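Local atomic coordinates of putative adhesin (Parabacteroides distasonis, PDB entry 3LJY), a protein that is of unproven function but, as a putative lipoprotein adhesin with an auto-transporter head domain, probably acts in cell adhesion. Residues Asn23-Asp28 with Arg63-Ala68; Tyr35-Asp40 with Ser86-Ala91; Asn99-Ser104 with Gln122-Val127; Glu110-Ala115 with Asp133-Gly138. All coordinates share one frame; numbering follows the deposited sequence. Where two conformers were deposited one is given.

Contact 1 of 4, residues Asn23-Asp28 with Arg63-Ala68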
loop_
_atom_site.group_PDB
_atom_site.type_symbol
_atom_site.label_atom_id
_atom_site.label_comp_id
_atom_site.label_asym_id
_atom_site.label_seq_id
_atom_site.Cartn_x
_atom_site.Cartn_y
_atom_site.Cartn_z
ATOM N N ASN A 23 11.568 -6.256 -9.753
ATOM C CA ASN A 23 11.594 -5.550 -8.455
ATOM C C ASN A 23 10.494 -4.503 -8.358
ATOM O O ASN A 23 10.421 -3.729 -7.407
ATOM C CB ASN A 23 12.956 -4.882 -8.222
ATOM C CG ASN A 23 13.200 -3.696 -9.145
ATOM O OD1 ASN A 23 12.613 -3.579 -10.233
ATOM N ND2 ASN A 23 14.079 -2.804 -8.709
ATOM N N GLU A 24 9.629 -4.495 -9.352
ATOM C CA GLU A 24 8.579 -3.530 -9.411
ATOM C C GLU A 24 7.341 -4.184 -10.014
ATOM O O GLU A 24 7.419 -5.072 -10.870
ATOM C CB GLU A 24 9.078 -2.280 -10.165
ATOM C CG GLU A 24 7.997 -1.273 -10.452
ATOM C CD GLU A 24 8.496 0.136 -10.744
ATOM O OE1 GLU A 24 9.737 0.348 -10.938
ATOM O OE2 GLU A 24 7.589 1.028 -10.769
ATOM N N ILE A 25 6.186 -3.785 -9.494
ATOM C CA ILE A 25 4.881 -4.310 -9.937
ATOM C C ILE A 25 3.902 -3.195 -10.289
ATOM O O ILE A 25 3.840 -2.199 -9.606
ATOM C CB ILE A 25 4.290 -5.222 -8.869
ATOM C CG1 ILE A 25 5.245 -6.402 -8.644
ATOM C CG2 ILE A 25 2.934 -5.675 -9.274
ATOM C CD1 ILE A 25 4.597 -7.663 -8.097
ATOM N N LYS A 26 3.184 -3.350 -11.395
ATOM C CA LYS A 26 2.070 -2.445 -11.745
ATOM C C LYS A 26 0.811 -3.262 -11.889
ATOM O O LYS A 26 0.773 -4.170 -12.696
ATOM C CB LYS A 26 2.379 -1.663 -13.017
ATOM C CG LYS A 26 3.317 -0.487 -12.706
ATOM C CD LYS A 26 4.072 0.067 -13.922
ATOM C CE LYS A 26 5.111 1.123 -13.483
ATOM N NZ LYS A 26 6.194 1.349 -14.505
ATOM N N VAL A 27 -0.185 -2.991 -11.048
ATOM C CA VAL A 27 -1.467 -3.701 -11.109
ATOM C C VAL A 27 -2.670 -2.753 -11.193
ATOM O O VAL A 27 -2.791 -1.750 -10.465
ATOM C CB VAL A 27 -1.648 -4.718 -9.956
ATOM C CG1 VAL A 27 -1.744 -4.076 -8.617
ATOM C CG2 VAL A 27 -2.881 -5.544 -10.225
ATOM N N ASP A 28 -3.552 -3.095 -12.114
ATOM C CA ASP A 28 -4.734 -2.318 -12.438
ATOM C C ASP A 28 -5.886 -3.312 -12.566
ATOM O O ASP A 28 -5.661 -4.475 -12.771
ATOM C CB ASP A 28 -4.486 -1.666 -13.792
ATOM C CG ASP A 28 -5.125 -0.327 -13.933
ATOM O OD1 ASP A 28 -6.026 0.004 -13.138
ATOM O OD2 ASP A 28 -4.718 0.403 -14.872
ATOM N N ARG A 63 12.757 -5.143 -15.566
ATOM C CA ARG A 63 12.468 -5.570 -14.185
ATOM C C ARG A 63 11.124 -5.137 -13.579
ATOM O O ARG A 63 10.985 -5.192 -12.361
ATOM C CB ARG A 63 13.658 -5.228 -13.262
ATOM C CG ARG A 63 14.942 -5.690 -13.865
ATOM C CD ARG A 63 16.159 -5.589 -12.979
ATOM N NE ARG A 63 16.146 -6.485 -11.818
ATOM C CZ ARG A 63 16.106 -6.074 -10.552
ATOM N NH1 ARG A 63 16.070 -4.784 -10.258
ATOM N NH2 ARG A 63 16.103 -6.964 -9.572
ATOM N N VAL A 64 10.156 -4.720 -14.414
ATOM C CA VAL A 64 8.807 -4.404 -13.963
ATOM C C VAL A 64 7.807 -5.477 -14.423
ATOM O O VAL A 64 7.686 -5.721 -15.614
ATOM C CB VAL A 64 8.292 -3.042 -14.500
ATOM C CG1 VAL A 64 6.831 -2.782 -13.995
ATOM C CG2 VAL A 64 9.263 -1.842 -14.159
ATOM N N LEU A 65 7.050 -6.064 -13.490
ATOM C CA LEU A 65 5.937 -6.967 -13.845
ATOM C C LEU A 65 4.594 -6.234 -14.083
ATOM O O LEU A 65 4.136 -5.495 -13.233
ATOM C CB LEU A 65 5.725 -8.037 -12.753
ATOM C CG LEU A 65 4.603 -9.053 -12.941
ATOM C CD1 LEU A 65 4.826 -9.933 -14.188
ATOM C CD2 LEU A 65 4.408 -9.898 -11.726
ATOM N N THR A 66 3.989 -6.429 -15.254
ATOM C CA THR A 66 2.602 -6.032 -15.524
ATOM C C THR A 66 1.797 -7.281 -15.982
ATOM O O THR A 66 2.285 -8.131 -16.740
ATOM C CB THR A 66 2.508 -4.879 -16.586
ATOM O OG1 THR A 66 3.284 -5.201 -17.736
ATOM C CG2 THR A 66 3.076 -3.556 -16.050
ATOM N N ILE A 67 0.587 -7.424 -15.450
ATOM C CA ILE A 67 -0.343 -8.458 -15.863
ATOM C C ILE A 67 -1.657 -7.790 -16.221
ATOM O O ILE A 67 -2.272 -7.111 -15.397
ATOM C CB ILE A 67 -0.582 -9.507 -14.753
ATOM C CG1 ILE A 67 0.747 -10.102 -14.302
ATOM C CG2 ILE A 67 -1.507 -10.604 -15.235
ATOM C CD1 ILE A 67 0.615 -10.985 -13.169
ATOM N N ALA A 68 -2.081 -7.946 -17.461
ATOM C CA ALA A 68 -3.332 -7.345 -17.897
ATOM C C ALA A 68 -3.915 -8.147 -19.048
ATOM O O ALA A 68 -3.264 -9.062 -19.551
ATOM C CB ALA A 68 -3.096 -5.871 -18.309
#
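Arg63 O takes two amides across this parallel pairing: Asn23 N at 2.9 Å from Arg63 O, with the donor in the carbonyl plane, and Glu24 N by a weak bond. Strands 24-27 and 64-68 approach to 4.6 Å between axes and run 21° from alignment; backbone hydrogen bonds set the register, and side chains on both faces add to it. Glu24 O is satisfied by Leu65 N at 2.8 Å, the donor tilted 25° from the carbonyl plane, while Leu65 O accepts a nearly straight bond from Lys26 N at 3.0 Å. The same two carbonyls also receive CA-H...O contacts, Glu24 O from Val64 CA and Leu65 O from Ile25 CA. Outside the ladder, the side chains of Arg63 and Asn23 cross at about a right angle, with guanidinium and amide planes 44° apart. On the face carrying Glu24, Val64, Lys26 and Thr66, Glu24 lies alongside Val64, both pointing the same way, and its OE1 reaches to 3.9 Å from Val64 CG2. The aliphatic part of Lys26 brushes two side chains: CB meets Thr66 CG2 at 3.6 Å, and CD, partway along the extended chain, lies 4.0 Å from Val64 CG1. Ile25 and Leu65 turn to the buried face, where both pack on Phe33 of strand 32-37. The pairing belongs to one face of the beta-helix, with strand 24-27 between strands 64-68 and 91-94.

Contact 2 of 4, residues Tyr35-Asp40 with Ser86-Ala91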
loop_
_atom_site.group_PDB
_atom_site.type_symbol
_atom_site.label_atom_id
_atom_site.label_comp_id
_atom_site.label_asym_id
_atom_site.label_seq_id
_atom_site.Cartn_x
_atom_site.Cartn_y
_atom_site.Cartn_z
ATOM N N TYR A 35 1.715 -11.518 -3.612
ATOM C CA TYR A 35 3.155 -11.406 -3.827
ATOM C C TYR A 35 3.923 -11.989 -2.610
ATOM O O TYR A 35 3.520 -11.836 -1.459
ATOM C CB TYR A 35 3.566 -9.945 -4.140
ATOM C CG TYR A 35 5.076 -9.751 -4.114
ATOM C CD1 TYR A 35 5.854 -10.004 -5.232
ATOM C CD2 TYR A 35 5.727 -9.373 -2.937
ATOM C CE1 TYR A 35 7.210 -9.879 -5.188
ATOM C CE2 TYR A 35 7.095 -9.261 -2.884
ATOM C CZ TYR A 35 7.830 -9.515 -4.012
ATOM O OH TYR A 35 9.193 -9.405 -3.929
ATOM N N GLU A 36 5.022 -12.674 -2.885
ATOM C CA GLU A 36 5.957 -13.058 -1.841
ATOM C C GLU A 36 7.389 -12.776 -2.241
ATOM O O GLU A 36 7.765 -12.927 -3.391
ATOM C CB GLU A 36 5.818 -14.522 -1.492
ATOM C CG GLU A 36 4.545 -14.780 -0.703
ATOM C CD GLU A 36 4.302 -16.244 -0.384
ATOM O OE1 GLU A 36 5.275 -17.020 -0.296
ATOM O OE2 GLU A 36 3.113 -16.589 -0.211
ATOM N N GLN A 37 8.199 -12.395 -1.260
ATOM C CA GLN A 37 9.619 -12.205 -1.491
ATOM C C GLN A 37 10.333 -13.522 -1.269
ATOM O O GLN A 37 10.285 -14.096 -0.179
ATOM C CB GLN A 37 10.172 -11.080 -0.600
ATOM C CG GLN A 37 11.642 -10.797 -0.834
ATOM C CD GLN A 37 12.211 -9.755 0.086
ATOM O OE1 GLN A 37 11.715 -9.552 1.197
ATOM N NE2 GLN A 37 13.274 -9.079 -0.372
ATOM N N SER A 38 10.996 -14.010 -2.312
ATOM C CA SER A 38 11.737 -15.262 -2.224
ATOM C C SER A 38 12.861 -15.346 -3.273
ATOM O O SER A 38 12.788 -14.724 -4.342
ATOM C CB SER A 38 10.762 -16.440 -2.381
ATOM O OG SER A 38 10.493 -16.752 -3.745
ATOM N N ASP A 39 13.884 -16.146 -2.957
ATOM C CA ASP A 39 14.962 -16.459 -3.889
ATOM C C ASP A 39 14.613 -17.554 -4.894
ATOM O O ASP A 39 15.401 -17.815 -5.798
ATOM C CB ASP A 39 16.235 -16.827 -3.127
ATOM C CG ASP A 39 16.890 -15.614 -2.463
ATOM O OD1 ASP A 39 17.021 -14.536 -3.105
ATOM O OD2 ASP A 39 17.266 -15.730 -1.279
ATOM N N ASP A 40 13.445 -18.184 -4.765
ATOM C CA ASP A 40 13.048 -19.210 -5.741
ATOM C C ASP A 40 12.869 -18.534 -7.091
ATOM O O ASP A 40 12.518 -17.370 -7.148
ATOM C CB ASP A 40 11.758 -19.944 -5.336
ATOM C CG ASP A 40 11.829 -20.543 -3.937
ATOM O OD1 ASP A 40 12.862 -21.139 -3.611
ATOM O OD2 ASP A 40 10.872 -20.428 -3.146
ATOM N N SER A 86 9.420 -12.662 -6.220
ATOM C CA SER A 86 10.695 -12.118 -6.706
ATOM C C SER A 86 11.634 -11.866 -5.536
ATOM O O SER A 86 11.226 -11.988 -4.380
ATOM C CB SER A 86 10.509 -10.840 -7.518
ATOM O OG SER A 86 10.210 -9.742 -6.678
ATOM N N LYS A 87 12.894 -11.536 -5.828
ATOM C CA LYS A 87 13.889 -11.405 -4.773
ATOM C C LYS A 87 13.680 -10.124 -4.006
ATOM O O LYS A 87 13.988 -10.050 -2.820
ATOM C CB LYS A 87 15.305 -11.425 -5.334
ATOM C CG LYS A 87 15.627 -12.552 -6.326
ATOM C CD LYS A 87 17.117 -12.610 -6.626
ATOM C CE LYS A 87 17.458 -13.320 -7.953
ATOM N NZ LYS A 87 18.019 -12.373 -8.993
ATOM N N TRP A 88 13.139 -9.107 -4.683
ATOM C CA TRP A 88 13.000 -7.777 -4.117
ATOM C C TRP A 88 11.717 -7.092 -4.559
ATOM O O TRP A 88 11.259 -7.332 -5.655
ATOM C CB TRP A 88 14.192 -6.901 -4.560
ATOM C CG TRP A 88 15.575 -7.481 -4.301
ATOM C CD1 TRP A 88 16.414 -8.010 -5.230
ATOM C CD2 TRP A 88 16.255 -7.567 -3.049
ATOM N NE1 TRP A 88 17.567 -8.429 -4.637
ATOM C CE2 TRP A 88 17.500 -8.171 -3.295
ATOM C CE3 TRP A 88 15.933 -7.194 -1.737
ATOM C CZ2 TRP A 88 18.440 -8.405 -2.280
ATOM C CZ3 TRP A 88 16.866 -7.429 -0.720
ATOM C CH2 TRP A 88 18.107 -8.029 -1.001
ATOM N N LEU A 89 11.163 -6.208 -3.724
ATOM C CA LEU A 89 10.079 -5.308 -4.126
ATOM C C LEU A 89 10.425 -3.869 -3.750
ATOM O O LEU A 89 10.184 -3.412 -2.632
ATOM C CB LEU A 89 8.753 -5.714 -3.489
ATOM C CG LEU A 89 7.472 -4.962 -3.954
ATOM C CD1 LEU A 89 7.087 -5.278 -5.422
ATOM C CD2 LEU A 89 6.344 -5.295 -2.985
ATOM N N ALA A 90 10.998 -3.156 -4.710
ATOM C CA ALA A 90 11.345 -1.754 -4.538
ATOM C C ALA A 90 10.102 -0.852 -4.710
ATOM O O ALA A 90 10.004 0.219 -4.084
ATOM C CB ALA A 90 12.422 -1.350 -5.547
ATOM N N ALA A 91 9.161 -1.258 -5.568
ATOM C CA ALA A 91 8.021 -0.384 -5.889
ATOM C C ALA A 91 6.804 -1.155 -6.297
ATOM O O ALA A 91 6.915 -2.181 -6.986
ATOM C CB ALA A 91 8.397 0.599 -7.021
#
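Gln37 reaches from the end of strand 32-37 across to the turn at Lys87. CG is anti to the backbone N (chi1 -178°) and the chain stays extended beyond it, carrying the amide past Ser86. CB lies 4.0 Å from Ser86 O. The next atom, CG, comes to 3.2 Å from Lys87 O. At the tip NE2 gives Lys87 O a hydrogen bond of 2.7 Å, the acceptor almost exactly in the Gln37 amide plane. NE2 also nears the Trp88 ring, 3.5 Å from CE3, with amide and ring planes 64° apart. OE1, the other end of the amide, accepts from Thr107 N, so both polar atoms of Gln37 are engaged. Its backbone is paired in parallel with Ser86: Ser86 N bonds to Glu36 O, and Ser38 N to Ser86 O at 2.9 Å, from above the carbonyl plane. Deeper in, Tyr35 OH donates to Ser86 OG at 3.0 Å, the serine oxygen lying at the ring edge, while Leu89 CB packs 3.9 Å from Tyr35 CZ. Leu89 turns into the interior against Ile25, Phe100, Val102 and Leu106, and the 86-91 connection forms a corner of the beta-helix, between the face with strands 32-37 and 99-102 and that with strands 24-27 and 91-94.

Contact 3 of 4, residues Asn99-Ser104 with Gln122-Val127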
loop_
_atom_site.group_PDB
_atom_site.type_symbol
_atom_site.label_atom_id
_atom_site.label_comp_id
_atom_site.label_asym_id
_atom_site.label_seq_id
_atom_site.Cartn_x
_atom_site.Cartn_y
_atom_site.Cartn_z
ATOM N N ASN A 99 -6.567 -5.584 -5.378
ATOM C CA ASN A 99 -6.289 -5.953 -3.991
ATOM C C ASN A 99 -4.882 -6.543 -3.973
ATOM O O ASN A 99 -4.666 -7.706 -4.407
ATOM C CB ASN A 99 -7.340 -6.943 -3.493
ATOM C CG ASN A 99 -7.183 -7.292 -2.041
ATOM O OD1 ASN A 99 -6.452 -6.654 -1.297
ATOM N ND2 ASN A 99 -7.882 -8.325 -1.621
ATOM N N PHE A 100 -3.925 -5.720 -3.538
ATOM C CA PHE A 100 -2.528 -6.084 -3.577
ATOM C C PHE A 100 -2.085 -6.609 -2.206
ATOM O O PHE A 100 -2.175 -5.918 -1.220
ATOM C CB PHE A 100 -1.683 -4.889 -4.023
ATOM C CG PHE A 100 -0.201 -5.194 -4.117
ATOM C CD1 PHE A 100 0.292 -6.004 -5.120
ATOM C CD2 PHE A 100 0.681 -4.679 -3.211
ATOM C CE1 PHE A 100 1.642 -6.300 -5.211
ATOM C CE2 PHE A 100 2.037 -4.967 -3.293
ATOM C CZ PHE A 100 2.516 -5.787 -4.292
HETATM N N MSE A 101 -1.664 -7.867 -2.142
HETATM C CA MSE A 101 -1.329 -8.512 -0.861
HETATM C C MSE A 101 0.073 -9.026 -0.897
HETATM O O MSE A 101 0.402 -9.769 -1.791
HETATM C CB MSE A 101 -2.295 -9.662 -0.584
HETATM C CG MSE A 101 -3.693 -9.154 -0.382
HETATM SE SE MSE A 101 -5.124 -10.401 -0.531
HETATM C CE MSE A 101 -5.089 -10.672 -2.440
ATOM N N VAL A 102 0.896 -8.585 0.055
ATOM C CA VAL A 102 2.233 -9.163 0.289
ATOM C C VAL A 102 2.077 -10.131 1.434
ATOM O O VAL A 102 1.735 -9.729 2.520
ATOM C CB VAL A 102 3.313 -8.103 0.569
ATOM C CG1 VAL A 102 4.679 -8.764 0.995
ATOM C CG2 VAL A 102 3.488 -7.198 -0.668
ATOM N N ASN A 103 2.300 -11.415 1.146
ATOM C CA ASN A 103 1.972 -12.501 2.052
ATOM C C ASN A 103 3.176 -13.094 2.752
ATOM O O ASN A 103 3.009 -14.067 3.465
ATOM C CB ASN A 103 1.245 -13.632 1.294
ATOM C CG ASN A 103 -0.059 -13.184 0.717
ATOM O OD1 ASN A 103 -0.825 -12.500 1.395
ATOM N ND2 ASN A 103 -0.313 -13.519 -0.538
ATOM N N SER A 104 4.368 -12.528 2.524
ATOM C CA SER A 104 5.586 -12.959 3.185
ATOM C C SER A 104 6.139 -11.770 3.949
ATOM O O SER A 104 5.724 -10.656 3.721
ATOM C CB SER A 104 6.618 -13.341 2.152
ATOM O OG SER A 104 6.971 -12.176 1.427
ATOM N N GLN A 122 -2.402 -4.657 1.277
ATOM C CA GLN A 122 -2.225 -5.363 2.563
ATOM C C GLN A 122 -0.813 -5.940 2.698
ATOM O O GLN A 122 -0.483 -6.881 2.008
ATOM C CB GLN A 122 -3.220 -6.505 2.679
ATOM C CG GLN A 122 -4.635 -6.119 2.243
ATOM C CD GLN A 122 -5.657 -7.182 2.572
ATOM O OE1 GLN A 122 -5.726 -7.642 3.705
ATOM N NE2 GLN A 122 -6.472 -7.563 1.585
ATOM N N LEU A 123 0.022 -5.350 3.556
ATOM C CA LEU A 123 1.331 -5.928 3.878
ATOM C C LEU A 123 1.168 -6.668 5.168
ATOM O O LEU A 123 1.137 -6.051 6.239
ATOM C CB LEU A 123 2.450 -4.887 3.975
ATOM C CG LEU A 123 2.428 -3.867 2.819
ATOM C CD1 LEU A 123 3.442 -2.724 3.034
ATOM C CD2 LEU A 123 2.609 -4.517 1.440
ATOM N N LYS A 124 1.087 -7.999 5.050
ATOM C CA LYS A 124 0.557 -8.858 6.106
ATOM C C LYS A 124 1.585 -9.319 7.106
ATOM O O LYS A 124 1.231 -9.617 8.230
ATOM C CB LYS A 124 -0.116 -10.088 5.499
ATOM C CG LYS A 124 -1.391 -9.757 4.837
ATOM C CD LYS A 124 -1.888 -10.941 4.077
ATOM C CE LYS A 124 -3.212 -10.655 3.413
ATOM N NZ LYS A 124 -3.502 -11.705 2.363
ATOM N N GLU A 125 2.842 -9.417 6.682
ATOM C CA GLU A 125 3.930 -9.878 7.559
ATOM C C GLU A 125 4.943 -8.756 7.746
ATOM O O GLU A 125 4.880 -7.721 7.067
ATOM C CB GLU A 125 4.644 -11.107 6.966
ATOM C CG GLU A 125 3.746 -12.257 6.560
ATOM C CD GLU A 125 2.969 -12.882 7.730
ATOM O OE1 GLU A 125 3.455 -12.850 8.886
ATOM O OE2 GLU A 125 1.845 -13.393 7.487
ATOM N N THR A 126 5.907 -8.991 8.625
ATOM C CA THR A 126 6.838 -7.948 9.039
ATOM C C THR A 126 7.579 -7.375 7.832
ATOM O O THR A 126 8.170 -8.121 7.048
ATOM C CB THR A 126 7.825 -8.493 10.094
ATOM O OG1 THR A 126 7.073 -9.160 11.103
ATOM C CG2 THR A 126 8.671 -7.369 10.771
ATOM N N VAL A 127 7.521 -6.047 7.704
ATOM C CA VAL A 127 8.273 -5.284 6.702
ATOM C C VAL A 127 9.475 -4.671 7.388
ATOM O O VAL A 127 9.322 -3.762 8.201
ATOM C CB VAL A 127 7.408 -4.181 6.032
ATOM C CG1 VAL A 127 8.228 -3.350 5.042
ATOM C CG2 VAL A 127 6.209 -4.818 5.279
HETATM O O HOH W 1 -8.816 -9.323 1.038
HETATM O O HOH W 2 4.445 -8.351 4.443
#
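Val102 and Leu123 form the close-packed side of this parallel pairing, Val102 CG2 touching Leu123 CD2 at 3.5 Å. CG2 of the valine sits beside its backbone N, and the leucine crosses it at a slant; both residues are buried, as is Phe100 on the same face. Three backbone bonds run along the join: Gln122 N to Phe100 O at 2.8 Å, Val102 N to Gln122 O, and Lys124 N to Val102 O. The opposite face is polar and partly open to solvent. There Gln122 NE2 gives Asn99 OD1 a hydrogen bond of 3.0 Å on a lone pair, the two amide planes only 9° apart, and a water accepts from both Asn99 ND2 and Gln122 NE2, bridging the two amides. Next in line the selenium of Met101, a selenomethionine, lies 3.6 Å from Lys124 NZ. The extended lysine runs beside Asn103, and its NZ donates to Asn103 OD1 at 3.0 Å, while Asn103 ND2 is taken by Asn34 OD1. At Ser104 a second water spans the backbones, donating to Ser104 O and accepting from Glu125 N, and Glu125 CB rests 3.4 Å from Ser104 C. Stacked parallel strands in register, coil upon coil round an apolar interior, are characteristic of the right-handed parallel beta-helix, consistent with the pectate-lyase-like clan.

Contact 4 of 4, residues Glu110-Ala115 with Asp133-Gly138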
loop_
_atom_site.group_PDB
_atom_site.type_symbol
_atom_site.label_atom_id
_atom_site.label_comp_id
_atom_site.label_asym_id
_atom_site.label_seq_id
_atom_site.Cartn_x
_atom_site.Cartn_y
_atom_site.Cartn_z
ATOM N N GLU A 110 14.501 0.095 0.330
ATOM C CA GLU A 110 13.376 1.017 0.207
ATOM C C GLU A 110 12.261 0.359 -0.558
ATOM O O GLU A 110 12.519 -0.324 -1.562
ATOM C CB GLU A 110 13.737 2.270 -0.584
ATOM C CG GLU A 110 14.609 3.204 0.158
ATOM C CD GLU A 110 14.668 4.583 -0.448
ATOM O OE1 GLU A 110 13.815 4.866 -1.337
ATOM O OE2 GLU A 110 15.560 5.368 -0.017
ATOM N N THR A 111 11.032 0.565 -0.091
ATOM C CA THR A 111 9.824 0.135 -0.826
ATOM C C THR A 111 8.891 1.331 -0.928
ATOM O O THR A 111 8.606 1.973 0.082
ATOM C CB THR A 111 9.112 -1.079 -0.124
ATOM O OG1 THR A 111 9.984 -2.227 -0.166
ATOM C CG2 THR A 111 7.730 -1.433 -0.797
ATOM N N VAL A 112 8.497 1.674 -2.155
ATOM C CA VAL A 112 7.551 2.750 -2.425
ATOM C C VAL A 112 6.269 2.165 -2.972
ATOM O O VAL A 112 6.302 1.521 -4.002
ATOM C CB VAL A 112 8.091 3.745 -3.494
ATOM C CG1 VAL A 112 7.080 4.867 -3.746
ATOM C CG2 VAL A 112 9.409 4.326 -3.062
ATOM N N ILE A 113 5.139 2.369 -2.295
ATOM C CA ILE A 113 3.858 1.874 -2.788
ATOM C C ILE A 113 2.905 3.044 -3.054
ATOM O O ILE A 113 2.734 3.934 -2.218
ATOM C CB ILE A 113 3.149 0.856 -1.812
ATOM C CG1 ILE A 113 4.140 -0.180 -1.296
ATOM C CG2 ILE A 113 1.876 0.167 -2.505
ATOM C CD1 ILE A 113 3.502 -1.303 -0.546
ATOM N N LYS A 114 2.286 3.028 -4.219
ATOM C CA LYS A 114 1.318 4.020 -4.577
ATOM C C LYS A 114 0.020 3.315 -4.890
ATOM O O LYS A 114 0.009 2.421 -5.748
ATOM C CB LYS A 114 1.774 4.778 -5.812
ATOM C CG LYS A 114 2.914 5.676 -5.516
ATOM C CD LYS A 114 3.666 6.105 -6.775
ATOM C CE LYS A 114 4.968 6.792 -6.385
ATOM N NZ LYS A 114 4.755 7.861 -5.334
ATOM N N ALA A 115 -1.061 3.709 -4.192
ATOM C CA ALA A 115 -2.394 3.143 -4.411
ATOM C C ALA A 115 -3.389 4.263 -4.731
ATOM O O ALA A 115 -3.454 5.265 -4.059
ATOM C CB ALA A 115 -2.854 2.343 -3.158
ATOM N N ASP A 133 7.649 4.036 1.960
ATOM C CA ASP A 133 7.064 5.281 1.471
ATOM C C ASP A 133 5.685 4.948 0.913
ATOM O O ASP A 133 5.582 4.252 -0.087
ATOM C CB ASP A 133 7.959 5.886 0.387
ATOM C CG ASP A 133 7.370 7.164 -0.281
ATOM O OD1 ASP A 133 6.350 7.773 0.169
ATOM O OD2 ASP A 133 7.987 7.587 -1.286
ATOM N N LEU A 134 4.631 5.410 1.584
ATOM C CA LEU A 134 3.238 5.025 1.247
ATOM C C LEU A 134 2.481 6.236 0.763
ATOM O O LEU A 134 2.481 7.251 1.433
ATOM C CB LEU A 134 2.499 4.421 2.463
ATOM C CG LEU A 134 3.145 3.199 3.112
ATOM C CD1 LEU A 134 2.291 2.597 4.204
ATOM C CD2 LEU A 134 3.460 2.173 2.058
ATOM N N ASN A 135 1.797 6.123 -0.372
ATOM C CA ASN A 135 1.146 7.269 -1.007
ATOM C C ASN A 135 -0.291 6.931 -1.519
ATOM O O ASN A 135 -0.412 6.503 -2.669
ATOM C CB ASN A 135 2.034 7.780 -2.184
ATOM C CG ASN A 135 3.551 7.902 -1.827
ATOM O OD1 ASN A 135 4.350 6.930 -1.952
ATOM N ND2 ASN A 135 3.955 9.106 -1.425
ATOM N N VAL A 136 -1.365 7.136 -0.713
ATOM C CA VAL A 136 -2.745 6.815 -1.123
ATOM C C VAL A 136 -3.449 8.014 -1.697
ATOM O O VAL A 136 -3.292 9.108 -1.225
ATOM C CB VAL A 136 -3.668 6.254 0.020
ATOM C CG1 VAL A 136 -3.014 5.179 0.760
ATOM C CG2 VAL A 136 -4.151 7.362 0.953
ATOM N N SER A 137 -4.245 7.811 -2.724
ATOM C CA SER A 137 -5.160 8.854 -3.210
ATOM C C SER A 137 -6.418 8.206 -3.760
ATOM O O SER A 137 -6.593 6.988 -3.663
ATOM C CB SER A 137 -4.462 9.688 -4.254
ATOM O OG SER A 137 -4.442 9.067 -5.513
ATOM N N GLY A 138 -7.297 8.972 -4.376
ATOM C CA GLY A 138 -8.569 8.396 -4.854
ATOM C C GLY A 138 -9.205 7.850 -3.599
ATOM O O GLY A 138 -9.086 8.466 -2.550
#
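This is a parallel strand pairing in the middle of a long beta-helix face, joining strand 110-115 to strand 131-136 with axes 4.9 Å apart and only 7° from parallel. Val112, Ile113, Lys114 and Ala115 stand level with Asp133, Leu134, Asn135 and Val136. Five backbone hydrogen bonds pass alternately between the strands, among them Ile113 N to Asp133 O at 2.9 Å and Ser137 N to Ala115 O at 3.0 Å; Ala115 N approaches Asn135 O from above the carbonyl plane. On the outward face Val112 and Asp133 lie side by side, with Val112 CG1 at 3.8 Å from Asp133 OD2. With CG anti to the backbone N (chi1 176°), the Asp133 carboxylate lies beside the Val112 methyls. Lys114 CG lies 4.0 Å from Asn135 CB. Lys114 NZ remains 5.2 Å from Asp133 OD2, a separation at which any attraction would be only long-range. Inward, Ile113 CB meets Leu134 CD2 at 4.1 Å, both side chains pointing the same way. Met142 of strand 141-144 packs on Ile113, Ala115, Leu134 and Val136, and Val121 of strand 120-123 on Ile113 and Ala115; flanking the pair in the sheet are strands 91-94 and 151-156.

From the N terminus, strand 24-27 opens contact 1, which closes when the chain returns at 64-68. Before that closure the chain has already entered contact 2 at 35-40, completed by 86-91, so contacts 1 and 2 cross. They touch through Asn23 O with Ala90 N and Ile25 N with Ala91 O. Contacts 3 and 4 come after contacts 1 and 2 along the chain, and cross each other: 99-104, 110-115, 122-127, then 133-138, each closing a loop of about 17 residues. Contact 3 joins contact 2 through the neighbouring strands 32-37 and 99-102. Contacts 1 and 4 lie in one sheet, linked through strand 91-94, while Leu123 against Ile113 ties contacts 3 and 4 across the interior.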